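Local coordinates for protein MmoQ Response regulator (Methylococcus capsulatus, PDB 3LJX) that probably makes cyclic di-GMP from two GTP molecules as a response regulator with a GGDEF domain, this chain being the portion that carries its HDOD domain, at residues A[127-132]-A[213-218]. Residues are numbered along the deposited sequence; the frame is centred on the assembly and turned at random.
Sequences ASTVAP and EGRTGR
Arg215 reaches from near the beginning of helix 214-233 to the loop 127-132 and hands an N-H of NH1 to the backbone oxygen of Thr129. The distance between Arg215 NH1 and Thr129 O is 2.7 Å, yet the bond is bent, with 138° at the hydrogen. It is well aimed at the acceptor: the nitrogen lies in the carbonyl plane on a lone pair, and the oxygen meets the guanidinium at its edge, almost exactly in plane. Ser128 O stands 3.3 Å from Arg215 NH1, placed obliquely to the group. The aliphatic part of Arg215 runs out extended through chi2 and bends at chi3 (-54°), which brings the NH1 edge of the guanidinium to Thr129 O.

One turn along, Arg218 supplies the apolar half. Arg218 CD packs 3.5 Å from the methyl CG2 of Thr129, the two side chains crossing at about a right angle. With chi1 of 47°, Thr129 splits its branches: CG2 meets this methylene, while OG1 hydrogen-bonds to OE1 of Gln222 farther down the same helix. Beyond Arg218 CD, the guanidinium turns to Cys254 O through a weak hydrogen bond from NH1.

Behind this first shell, Val130 rests on Phe219 and Thr124, and Ala131 occupies the N-cap position of helix 132-141. The interhelical loop, part of the HDOD family region, is thus tied to helix 214-233 at the protein surface. Across the contact Arg215 alone bonds a neutral carbonyl, probably strengthened by its positive charge; Arg218 adds methylene packing, and no salt bridge joins the segments.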
# COMPACT_ATOMS: atom_id res chain seq x y z
N ALA A 127 -18.45 2.93 -7.79
CA ALA A 127 -18.47 1.94 -8.86
C ALA A 127 -18.85 0.56 -8.33
O ALA A 127 -19.25 0.41 -7.17
CB ALA A 127 -17.13 1.89 -9.59
N SER A 128 -18.74 -0.46 -9.18
CA SER A 128 -19.14 -1.80 -8.76
C SER A 128 -18.10 -2.88 -9.05
O SER A 128 -18.47 -4.01 -9.36
CB SER A 128 -20.46 -2.17 -9.42
OG SER A 128 -21.48 -1.29 -9.00
N THR A 129 -16.82 -2.54 -8.96
CA THR A 129 -15.75 -3.50 -9.25
C THR A 129 -15.35 -4.29 -8.01
O THR A 129 -15.50 -5.52 -7.96
CB THR A 129 -14.50 -2.80 -9.85
OG1 THR A 129 -14.18 -1.64 -9.06
CG2 THR A 129 -14.77 -2.37 -11.26
N VAL A 130 -14.83 -3.59 -7.02
CA VAL A 130 -14.32 -4.24 -5.81
C VAL A 130 -14.93 -3.59 -4.57
O VAL A 130 -15.53 -2.52 -4.65
CB VAL A 130 -12.79 -4.12 -5.74
CG1 VAL A 130 -12.17 -4.68 -7.01
CG2 VAL A 130 -12.38 -2.67 -5.57
N ALA A 131 -14.80 -4.26 -3.42
CA ALA A 131 -15.23 -3.67 -2.15
C ALA A 131 -14.29 -2.51 -1.83
O ALA A 131 -13.07 -2.69 -1.80
CB ALA A 131 -15.18 -4.70 -1.05
N PRO A 132 -14.85 -1.32 -1.60
CA PRO A 132 -14.00 -0.13 -1.37
C PRO A 132 -13.06 -0.24 -0.17
O PRO A 132 -11.92 0.24 -0.23
CB PRO A 132 -15.01 1.01 -1.18
CG PRO A 132 -16.24 0.53 -2.01
CD PRO A 132 -16.27 -0.98 -1.84
N GLU A 213 -9.87 -5.12 -21.44
CA GLU A 213 -11.26 -5.19 -21.04
C GLU A 213 -11.43 -5.99 -19.76
O GLU A 213 -10.45 -6.42 -19.15
CB GLU A 213 -12.11 -5.76 -22.18
CG GLU A 213 -12.54 -4.70 -23.17
CD GLU A 213 -12.46 -5.18 -24.60
OE1 GLU A 213 -12.00 -4.40 -25.46
OE2 GLU A 213 -12.87 -6.34 -24.86
N GLY A 214 -12.67 -6.16 -19.32
CA GLY A 214 -12.97 -6.94 -18.14
C GLY A 214 -12.76 -6.20 -16.84
O GLY A 214 -12.23 -5.07 -16.82
N ARG A 215 -13.16 -6.84 -15.75
CA ARG A 215 -13.09 -6.25 -14.42
C ARG A 215 -11.64 -5.92 -14.08
O ARG A 215 -11.37 -4.92 -13.43
CB ARG A 215 -13.69 -7.20 -13.37
CG ARG A 215 -13.78 -6.59 -11.97
CD ARG A 215 -14.43 -7.57 -10.99
NE ARG A 215 -15.73 -8.03 -11.47
CZ ARG A 215 -16.89 -7.69 -10.92
NH1 ARG A 215 -16.92 -6.90 -9.86
NH2 ARG A 215 -18.02 -8.16 -11.44
N THR A 216 -10.71 -6.76 -14.52
CA THR A 216 -9.30 -6.52 -14.23
C THR A 216 -8.84 -5.21 -14.86
O THR A 216 -8.14 -4.43 -14.22
CB THR A 216 -8.40 -7.67 -14.72
OG1 THR A 216 -8.89 -8.91 -14.21
CG2 THR A 216 -7.00 -7.45 -14.22
N GLY A 217 -9.27 -4.97 -16.10
CA GLY A 217 -8.95 -3.75 -16.81
C GLY A 217 -9.59 -2.55 -16.14
O GLY A 217 -8.97 -1.48 -16.01
N ARG A 218 -10.83 -2.71 -15.68
CA ARG A 218 -11.55 -1.59 -15.09
C ARG A 218 -10.94 -1.22 -13.74
O ARG A 218 -10.74 -0.03 -13.43
CB ARG A 218 -13.03 -1.89 -14.95
CG ARG A 218 -13.87 -0.67 -14.61
CD ARG A 218 -15.32 -1.05 -14.45
NE ARG A 218 -16.09 -0.66 -15.61
CZ ARG A 218 -16.92 0.37 -15.63
NH1 ARG A 218 -17.09 1.10 -14.53
NH2 ARG A 218 -17.59 0.67 -16.73